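Long-range contacts in extracellular solute-binding protein family 5 (Brucella melitensis, PDB 4ONY), which probably binds peptides or related solutes in the periplasm and delivers them to an ABC transporter for uptake: residues M439-D444 with V468-Y473; L477-Y482 with D509-F514; P433-I438 with G460-I465. One frame throughout, in Å; residues are numbered along the deposited sequence.

Contact 1 (M439-D444 with V468-Y473); sequences MTRSPD and VDDAQY
Tyr473 sets CG anti to its backbone N (chi1 -177°), which sends its ring between Met439 and Arg441; Met439 turns its last bond (chi3 65°) to lay CE over one face of that ring. The setting is the C-terminal ends of the two strands of a beta-alpha-beta unit: strand 435-440 runs into the turn before helix 443-458, and the chain after strand 462-467 turns into helix 470-478. Met439 CE stands 4.0 Å from the Tyr473 ring centroid, while SD lies obliquely to it in a Met-aromatic contact. Methionine suits the place because its unbranched chain touches two partners at once: Met439 CG lies 3.9 Å from Val468 CG2, while the terminal methyl bends over the ring. Across the opposite Tyr473 face, at about a right angle, runs Arg441, with CG 3.8 Å from the ring centroid. The guanidinium, its plane 33° from the ring plane, is centred over Tyr473 CE1, 3.3 Å from Arg441 CZ. Arginine can thus cover an aromatic face with methylenes and still use its charge: Arg441 NH1 makes a 3.1 Å salt bridge to Asp470 OD1, in the guanidinium plane at its edge, and a hydrogen bond to Gln474 OE1. The backbones join where Val468 N donates to Thr440 O (3.1 Å). Tyr473 OH donates a hydrogen bond to a water 2.7 Å away, which donates to Met439 O.

Contact 2 (L477-Y482 with D509-F514); sequences LQTFDY and DVQGSF
Gln478 and Gly512 bring the two backbones to within 4.5 Å of each other, CA to CA, where the end of a helix meets a turn. Helix 470-478 finishes in a Schellman motif, with Phe480 at positive phi (59°), while residues 510-513 form a type II beta turn closed by Ser513 N and Val510 O, 3.1 Å apart. Gly512 takes the positive phi (91°) that this turn asks of its third residue, a position that glycine fills without strain. Gly512 N makes a weak, bent hydrogen bond of 3.0 Å to Gln478 O, in the last turn of the helix. A water donating to both Leu477 O and Ser513 O adds a second bridge between the main chains. The contact fastens the C-terminal end of helix 470-478 to the loop that connects helix 499-503 with helix 522-533. Gln478 bends at chi2 (85°) and brings its amide beside the turn, OE1 lying 3.2 Å from Gly512 CA; with no side chain there, the amide can come this close. Phe480 turns its ring edge to the oxygens of Val510 and Ser513: CE2 is 3.5 Å from Val510 O and CZ 3.5 Å from Ser513 OG. Polar oxygens are suitable neighbours for the slightly positive hydrogens of an aromatic rim, and the Ser513 hydroxyl is held by Ser507 O and Asn515 N. The same ring makes a cation-pi contact with Arg318. On the exposed side, the extended Gln511 passes Thr479, its NE2 4.0 Å from Thr479 CG2, and a water links NE2 to Thr479 O.

Contact 3 (P433-I438 with G460-I465); sequences PFAFEI and GIAVEI
Over one face of the Phe436 ring sits the CG2 methyl of Val463, 4.2 Å from the ring centroid and shifted toward the rim. Ile461 CG2 approaches the same ring obliquely, 4.0 Å from Phe436 CE2, and also meets the Phe434 ring, 3.6 Å from its CD2. This methyl thus fills the angle between two phenylalanines, each of which also makes an edge-to-face ring pair, Phe436 with Phe322 and Phe434 with Phe419. A chi1 of 65° places the Phe436 ring between its own backbone N and carbonyl carbon and leans it toward the neighbouring strand. Ile438 continues the apolar face, its CD1 3.7 Å from Val463 CG1. Helix 443-458 lies over this face, with Leu456 on Phe436 and Val463, and Ala449 and Leu450 on Ile465. Strands 435-440 and 462-467 are the parallel pair of a beta-alpha-beta crossover, joined by that helix, with 462-467 at the border of a mixed sheet. Beta-branched Val463, Ile438 and Ile465 suit extended strands. Hydrogen bonds alternate in the parallel manner: Ala462 N to Phe434 O, Phe436 N to Ala462 O (3.1 Å), Glu464 N to Phe436 O, and Ile438 N to Glu464 O (2.8 Å). The other face carries small and charged residues, as befits its greater contact with solvent. There Ala435 CB and Ala462 CB pack at 4.1 Å, and Glu437 OE2 lies 4.6 Å from Glu464 OE1. A water between these two oxygens, rather close to the former, and the salt bridge from Glu437 OE1 to Arg476 NH2 would probably ease the repulsion.

Going along the chain, residues 433-438 open contact 3, and 439-444, which take the chain from the end of strand 435-440 into helix 443-458, open contact 1. After that helix, contact 3 closes at 460-465, and contact 1 only at 468-473, so the two loops cross. Contact 2 opens afterwards, at 477-482, and lies in series with both; its loop holds strand 484-489, which is the other sheet neighbour of 435-440, and closes at 509-514. Contact 3 pairs the two strands, contact 1 ties their ends to helix 470-478, and contact 2 joins that helix to a later loop. Thr440 packs on Ile465 between contacts 1 and 3, and Arg441 on Leu477 between contacts 1 and 2.

Contact 1 (M439-D444 with V468-Y473)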
loop_
_atom_site.group_PDB
_atom_site.type_symbol
_atom_site.label_atom_id
_atom_site.label_comp_id
_atom_site.label_asym_id
_atom_site.label_seq_id
_atom_site.Cartn_x
_atom_site.Cartn_y
_atom_site.Cartn_z
ATOM N N MET A 439 -4.886 3.575 24.150
ATOM C CA MET A 439 -5.662 2.373 23.890
ATOM C C MET A 439 -4.850 1.503 22.920
ATOM O O MET A 439 -4.514 1.935 21.771
ATOM C CB MET A 439 -7.026 2.698 23.300
ATOM C CG MET A 439 -7.932 1.469 23.098
ATOM S SD MET A 439 -9.645 1.815 22.556
ATOM C CE MET A 439 -9.333 2.542 20.886
ATOM N N THR A 440 -4.552 0.286 23.359
ATOM C CA THR A 440 -3.731 -0.649 22.571
ATOM C C THR A 440 -4.488 -1.911 22.189
ATOM O O THR A 440 -5.413 -2.321 22.898
ATOM C CB THR A 440 -2.521 -1.086 23.366
ATOM O OG1 THR A 440 -2.935 -1.543 24.645
ATOM C CG2 THR A 440 -1.592 0.050 23.535
ATOM N N ARG A 441 -4.119 -2.536 21.073
ATOM C CA ARG A 441 -4.883 -3.751 20.646
ATOM C C ARG A 441 -4.185 -5.069 20.843
ATOM O O ARG A 441 -4.801 -6.093 20.558
ATOM C CB ARG A 441 -5.340 -3.757 19.189
ATOM C CG ARG A 441 -4.908 -2.670 18.277
ATOM C CD ARG A 441 -4.981 -3.199 16.846
ATOM N NE ARG A 441 -5.420 -2.182 15.879
ATOM C CZ ARG A 441 -6.585 -2.189 15.204
ATOM N NH1 ARG A 441 -7.512 -3.160 15.344
ATOM N NH2 ARG A 441 -6.831 -1.197 14.359
ATOM N N SER A 442 -2.910 -5.066 21.232
ATOM C CA SER A 442 -2.087 -6.288 21.202
ATOM C C SER A 442 -0.862 -6.159 22.087
ATOM O O SER A 442 -0.486 -5.046 22.470
ATOM C CB SER A 442 -1.578 -6.606 19.808
ATOM O OG SER A 442 -0.537 -5.698 19.439
ATOM N N PRO A 443 -0.228 -7.309 22.400
ATOM C CA PRO A 443 0.963 -7.244 23.237
ATOM C C PRO A 443 2.111 -6.491 22.583
ATOM O O PRO A 443 2.807 -5.776 23.274
ATOM C CB PRO A 443 1.296 -8.712 23.479
ATOM C CG PRO A 443 -0.057 -9.381 23.450
ATOM C CD PRO A 443 -0.737 -8.695 22.297
ATOM N N ASP A 444 2.251 -6.570 21.265
ATOM C CA ASP A 444 3.233 -5.723 20.586
ATOM C C ASP A 444 2.962 -4.211 20.785
ATOM O O ASP A 444 3.895 -3.433 21.009
ATOM C CB ASP A 444 3.304 -6.006 19.089
ATOM C CG ASP A 444 4.120 -7.250 18.749
ATOM O OD1 ASP A 444 4.725 -7.901 19.625
ATOM O OD2 ASP A 444 4.159 -7.561 17.555
ATOM N N VAL A 468 -7.647 -3.364 24.718
ATOM C CA VAL A 468 -9.048 -3.627 24.407
ATOM C C VAL A 468 -9.036 -4.661 23.259
ATOM O O VAL A 468 -8.203 -4.594 22.358
ATOM C CB VAL A 468 -9.746 -2.297 24.027
ATOM C CG1 VAL A 468 -11.215 -2.474 23.664
ATOM C CG2 VAL A 468 -9.668 -1.303 25.175
ATOM N N ASP A 469 -9.935 -5.634 23.308
ATOM C CA ASP A 469 -9.993 -6.641 22.269
ATOM C C ASP A 469 -10.469 -6.008 20.967
ATOM O O ASP A 469 -11.056 -4.920 20.966
ATOM C CB ASP A 469 -10.941 -7.773 22.666
ATOM C CG ASP A 469 -10.378 -8.646 23.779
ATOM O OD1 ASP A 469 -9.159 -8.944 23.732
ATOM O OD2 ASP A 469 -11.156 -9.042 24.677
ATOM N N ASP A 470 -10.247 -6.725 19.872
ATOM C CA ASP A 470 -10.445 -6.155 18.549
ATOM C C ASP A 470 -11.831 -5.532 18.287
ATOM O O ASP A 470 -11.921 -4.419 17.784
ATOM C CB ASP A 470 -10.117 -7.160 17.451
ATOM C CG ASP A 470 -10.178 -6.525 16.067
ATOM O OD1 ASP A 470 -9.423 -5.547 15.805
ATOM O OD2 ASP A 470 -11.055 -6.929 15.264
ATOM N N ALA A 471 -12.907 -6.248 18.569
ATOM C CA ALA A 471 -14.233 -5.711 18.277
ATOM C C ALA A 471 -14.540 -4.437 19.109
ATOM O O ALA A 471 -15.090 -3.490 18.605
ATOM C CB ALA A 471 -15.288 -6.768 18.494
ATOM N N GLN A 472 -14.198 -4.445 20.393
ATOM C CA GLN A 472 -14.441 -3.289 21.237
ATOM C C GLN A 472 -13.526 -2.135 20.797
ATOM O O GLN A 472 -13.914 -0.987 20.858
ATOM C CB GLN A 472 -14.201 -3.604 22.731
ATOM C CG GLN A 472 -15.239 -4.545 23.362
ATOM C CD GLN A 472 -14.866 -6.017 23.255
ATOM O OE1 GLN A 472 -14.151 -6.467 22.334
ATOM N NE2 GLN A 472 -15.362 -6.791 24.200
ATOM N N TYR A 473 -12.301 -2.470 20.391
ATOM C CA TYR A 473 -11.352 -1.463 19.879
ATOM C C TYR A 473 -11.980 -0.729 18.641
ATOM O O TYR A 473 -12.018 0.520 18.569
ATOM C CB TYR A 473 -10.026 -2.140 19.548
ATOM C CG TYR A 473 -8.938 -1.228 19.089
ATOM C CD1 TYR A 473 -8.872 -0.793 17.760
ATOM C CD2 TYR A 473 -7.935 -0.835 19.956
ATOM C CE1 TYR A 473 -7.865 0.041 17.329
ATOM C CE2 TYR A 473 -6.925 -0.007 19.521
ATOM C CZ TYR A 473 -6.907 0.448 18.223
ATOM O OH TYR A 473 -5.884 1.241 17.781
HETATM O O HOH W 1 -3.703 1.283 19.293
HETATM O O HOH W 2 -5.496 1.802 15.033
#

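Contact 2 (L477-Y482 with D509-F514)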
loop_
_atom_site.group_PDB
_atom_site.type_symbol
_atom_site.label_atom_id
_atom_site.label_comp_id
_atom_site.label_asym_id
_atom_site.label_seq_id
_atom_site.Cartn_x
_atom_site.Cartn_y
_atom_site.Cartn_z
ATOM N N LEU A 477 -12.889 3.177 17.832
ATOM C CA LEU A 477 -12.358 3.871 16.668
ATOM C C LEU A 477 -13.481 4.598 15.928
ATOM O O LEU A 477 -13.354 5.744 15.503
ATOM C CB LEU A 477 -11.716 2.880 15.691
ATOM C CG LEU A 477 -10.263 2.474 15.929
ATOM C CD1 LEU A 477 -9.679 1.726 14.718
ATOM C CD2 LEU A 477 -9.430 3.678 16.268
ATOM N N GLN A 478 -14.591 3.914 15.791
ATOM C CA GLN A 478 -15.716 4.432 15.046
ATOM C C GLN A 478 -16.196 5.799 15.542
ATOM O O GLN A 478 -16.601 6.642 14.730
ATOM C CB GLN A 478 -16.856 3.386 15.107
ATOM C CG GLN A 478 -18.166 3.847 14.518
ATOM C CD GLN A 478 -18.242 3.640 13.027
ATOM O OE1 GLN A 478 -17.312 3.145 12.377
ATOM N NE2 GLN A 478 -19.382 4.013 12.476
ATOM N N THR A 479 -16.173 5.995 16.858
ATOM C CA THR A 479 -16.691 7.192 17.506
ATOM C C THR A 479 -15.545 8.100 17.959
ATOM O O THR A 479 -15.787 9.075 18.625
ATOM C CB THR A 479 -17.512 6.827 18.783
ATOM O OG1 THR A 479 -16.698 6.070 19.657
ATOM C CG2 THR A 479 -18.781 5.954 18.431
ATOM N N PHE A 480 -14.310 7.747 17.636
ATOM C CA PHE A 480 -13.132 8.501 18.057
ATOM C C PHE A 480 -13.059 8.582 19.589
ATOM O O PHE A 480 -12.653 9.602 20.127
ATOM C CB PHE A 480 -13.131 9.881 17.400
ATOM C CG PHE A 480 -13.287 9.811 15.898
ATOM C CD1 PHE A 480 -12.374 9.106 15.129
ATOM C CD2 PHE A 480 -14.382 10.405 15.254
ATOM C CE1 PHE A 480 -12.535 8.985 13.751
ATOM C CE2 PHE A 480 -14.539 10.316 13.866
ATOM C CZ PHE A 480 -13.619 9.595 13.116
ATOM N N ASP A 481 -13.413 7.471 20.265
ATOM C CA ASP A 481 -13.442 7.424 21.739
ATOM C C ASP A 481 -12.076 6.970 22.343
ATOM O O ASP A 481 -11.934 5.831 22.748
ATOM C CB ASP A 481 -14.596 6.554 22.227
ATOM C CG ASP A 481 -14.690 6.531 23.727
ATOM O OD1 ASP A 481 -14.028 7.369 24.396
ATOM O OD2 ASP A 481 -15.416 5.673 24.221
ATOM N N TYR A 482 -11.070 7.841 22.278
ATOM C CA TYR A 482 -9.730 7.561 22.776
ATOM C C TYR A 482 -8.934 8.889 22.886
ATOM O O TYR A 482 -9.276 9.876 22.225
ATOM C CB TYR A 482 -8.977 6.573 21.856
ATOM C CG TYR A 482 -8.991 7.010 20.404
ATOM C CD1 TYR A 482 -8.072 7.930 19.922
ATOM C CD2 TYR A 482 -9.946 6.507 19.521
ATOM C CE1 TYR A 482 -8.104 8.352 18.597
ATOM C CE2 TYR A 482 -9.987 6.925 18.209
ATOM C CZ TYR A 482 -9.060 7.856 17.749
ATOM O OH TYR A 482 -9.145 8.280 16.460
ATOM N N ASP A 509 -15.459 15.020 11.564
ATOM C CA ASP A 509 -16.719 14.821 12.278
ATOM C C ASP A 509 -17.581 13.701 11.749
ATOM O O ASP A 509 -18.741 13.635 12.060
ATOM C CB ASP A 509 -17.499 16.103 12.237
ATOM C CG ASP A 509 -16.837 17.196 13.066
ATOM O OD1 ASP A 509 -16.034 16.912 13.934
ATOM O OD2 ASP A 509 -17.126 18.354 12.863
ATOM N N VAL A 510 -17.035 12.844 10.913
ATOM C CA VAL A 510 -17.792 11.744 10.376
ATOM C C VAL A 510 -17.350 10.467 11.053
ATOM O O VAL A 510 -16.222 10.000 10.842
ATOM C CB VAL A 510 -17.606 11.634 8.856
ATOM C CG1 VAL A 510 -18.239 10.338 8.320
ATOM C CG2 VAL A 510 -18.214 12.877 8.174
ATOM N N GLN A 511 -18.234 9.927 11.891
ATOM C CA GLN A 511 -17.968 8.667 12.546
ATOM C C GLN A 511 -17.716 7.577 11.514
ATOM O O GLN A 511 -18.431 7.516 10.522
ATOM C CB GLN A 511 -19.125 8.311 13.451
ATOM C CG GLN A 511 -19.109 9.189 14.688
ATOM C CD GLN A 511 -20.161 8.797 15.673
ATOM O OE1 GLN A 511 -21.063 7.980 15.387
ATOM N NE2 GLN A 511 -20.051 9.372 16.849
ATOM N N GLY A 512 -16.657 6.783 11.734
ATOM C CA GLY A 512 -16.249 5.772 10.801
ATOM C C GLY A 512 -15.232 6.203 9.767
ATOM O O GLY A 512 -14.700 5.378 9.054
ATOM N N SER A 513 -14.927 7.499 9.665
ATOM C CA SER A 513 -13.840 7.945 8.768
ATOM C C SER A 513 -12.497 7.497 9.313
ATOM O O SER A 513 -12.393 6.946 10.447
ATOM C CB SER A 513 -13.817 9.472 8.644
ATOM O OG SER A 513 -13.158 10.085 9.727
ATOM N N PHE A 514 -11.467 7.717 8.509
ATOM C CA PHE A 514 -10.096 7.308 8.869
ATOM C C PHE A 514 -9.278 8.490 9.402
ATOM O O PHE A 514 -8.025 8.424 9.486
ATOM C CB PHE A 514 -9.408 6.656 7.653
ATOM C CG PHE A 514 -10.131 5.418 7.172
ATOM C CD1 PHE A 514 -9.952 4.198 7.833
ATOM C CD2 PHE A 514 -11.029 5.477 6.125
ATOM C CE1 PHE A 514 -10.651 3.057 7.446
ATOM C CE2 PHE A 514 -11.742 4.341 5.725
ATOM C CZ PHE A 514 -11.560 3.137 6.393
HETATM O O HOH W 3 -13.645 5.865 12.659
HETATM O O HOH W 4 -21.171 5.804 14.373
HETATM O O HOH W 5 -17.410 11.013 17.595
#

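Contact 3 (P433-I438 with G460-I465)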
loop_
_atom_site.group_PDB
_atom_site.type_symbol
_atom_site.label_atom_id
_atom_site.label_comp_id
_atom_site.label_asym_id
_atom_site.label_seq_id
_atom_site.Cartn_x
_atom_site.Cartn_y
_atom_site.Cartn_z
ATOM N N PRO A 433 -3.347 17.770 37.012
ATOM C CA PRO A 433 -2.222 16.920 36.611
ATOM C C PRO A 433 -2.442 16.284 35.225
ATOM O O PRO A 433 -3.552 15.847 34.906
ATOM C CB PRO A 433 -2.172 15.850 37.714
ATOM C CG PRO A 433 -2.815 16.507 38.889
ATOM C CD PRO A 433 -3.916 17.340 38.281
ATOM N N PHE A 434 -1.410 16.313 34.379
ATOM C CA PHE A 434 -1.568 15.910 32.977
ATOM C C PHE A 434 -1.550 14.385 32.900
ATOM O O PHE A 434 -0.597 13.741 33.350
ATOM C CB PHE A 434 -0.465 16.507 32.094
ATOM C CG PHE A 434 -0.747 16.393 30.621
ATOM C CD1 PHE A 434 -1.917 16.895 30.095
ATOM C CD2 PHE A 434 0.146 15.818 29.760
ATOM C CE1 PHE A 434 -2.210 16.816 28.720
ATOM C CE2 PHE A 434 -0.106 15.746 28.397
ATOM C CZ PHE A 434 -1.288 16.233 27.859
ATOM N N ALA A 435 -2.593 13.827 32.319
ATOM C CA ALA A 435 -2.772 12.406 32.239
ATOM C C ALA A 435 -3.583 12.043 30.998
ATOM O O ALA A 435 -4.435 12.809 30.586
ATOM C CB ALA A 435 -3.494 11.930 33.470
ATOM N N PHE A 436 -3.300 10.885 30.408
ATOM C CA PHE A 436 -4.076 10.419 29.305
ATOM C C PHE A 436 -3.943 8.923 29.137
ATOM O O PHE A 436 -3.127 8.280 29.816
ATOM C CB PHE A 436 -3.717 11.142 28.005
ATOM C CG PHE A 436 -2.321 10.908 27.499
ATOM C CD1 PHE A 436 -2.072 9.912 26.555
ATOM C CD2 PHE A 436 -1.286 11.773 27.838
ATOM C CE1 PHE A 436 -0.810 9.742 26.028
ATOM C CE2 PHE A 436 -0.024 11.628 27.296
ATOM C CZ PHE A 436 0.217 10.595 26.400
ATOM N N GLU A 437 -4.789 8.369 28.285
ATOM C CA GLU A 437 -4.822 6.932 28.029
ATOM C C GLU A 437 -4.307 6.575 26.630
ATOM O O GLU A 437 -4.705 7.193 25.624
ATOM C CB GLU A 437 -6.274 6.426 28.150
ATOM C CG GLU A 437 -6.484 4.951 27.855
ATOM C CD GLU A 437 -7.942 4.620 27.819
ATOM O OE1 GLU A 437 -8.584 4.748 26.776
ATOM O OE2 GLU A 437 -8.474 4.174 28.844
ATOM N N ILE A 438 -3.482 5.549 26.541
ATOM C CA ILE A 438 -3.167 4.934 25.247
ATOM C C ILE A 438 -3.961 3.622 25.110
ATOM O O ILE A 438 -3.743 2.673 25.904
ATOM C CB ILE A 438 -1.672 4.648 25.084
ATOM C CG1 ILE A 438 -0.854 5.941 25.257
ATOM C CG2 ILE A 438 -1.404 4.060 23.706
ATOM C CD1 ILE A 438 0.647 5.734 25.223
ATOM N N GLY A 460 6.738 13.940 34.508
ATOM C CA GLY A 460 5.599 14.115 35.365
ATOM C C GLY A 460 4.244 13.859 34.715
ATOM O O GLY A 460 3.214 14.290 35.255
ATOM N N ILE A 461 4.235 13.148 33.602
ATOM C CA ILE A 461 2.981 12.862 32.909
ATOM C C ILE A 461 2.486 11.420 33.191
ATOM O O ILE A 461 3.233 10.477 33.025
ATOM C CB ILE A 461 3.150 13.045 31.401
ATOM C CG1 ILE A 461 3.679 14.442 31.127
ATOM C CG2 ILE A 461 1.828 12.770 30.670
ATOM C CD1 ILE A 461 4.068 14.658 29.698
ATOM N N ALA A 462 1.240 11.270 33.614
ATOM C CA ALA A 462 0.713 9.974 33.946
ATOM C C ALA A 462 -0.010 9.383 32.699
ATOM O O ALA A 462 -0.927 9.976 32.149
ATOM C CB ALA A 462 -0.239 10.099 35.119
ATOM N N VAL A 463 0.397 8.218 32.273
ATOM C CA VAL A 463 -0.193 7.587 31.120
ATOM C C VAL A 463 -0.751 6.245 31.454
ATOM O O VAL A 463 -0.058 5.454 32.029
ATOM C CB VAL A 463 0.896 7.390 30.047
ATOM C CG1 VAL A 463 0.337 6.690 28.826
ATOM C CG2 VAL A 463 1.491 8.721 29.663
ATOM N N GLU A 464 -2.011 5.986 31.114
ATOM C CA GLU A 464 -2.644 4.687 31.339
ATOM C C GLU A 464 -2.627 3.878 30.044
ATOM O O GLU A 464 -2.950 4.409 28.987
ATOM C CB GLU A 464 -4.088 4.899 31.805
ATOM C CG GLU A 464 -4.210 5.771 33.071
ATOM C CD GLU A 464 -5.587 6.364 33.250
ATOM O OE1 GLU A 464 -6.503 6.253 32.386
ATOM O OE2 GLU A 464 -5.760 7.006 34.285
ATOM N N ILE A 465 -2.183 2.641 30.095
ATOM C CA ILE A 465 -2.220 1.799 28.915
ATOM C C ILE A 465 -3.370 0.844 29.079
ATOM O O ILE A 465 -3.410 0.083 30.030
ATOM C CB ILE A 465 -0.890 1.070 28.697
ATOM C CG1 ILE A 465 0.207 2.118 28.422
ATOM C CG2 ILE A 465 -0.991 0.138 27.500
ATOM C CD1 ILE A 465 1.600 1.593 28.564
HETATM O O HOH W 6 0.571 13.936 35.891
HETATM O O HOH W 7 -7.631 4.105 31.235
#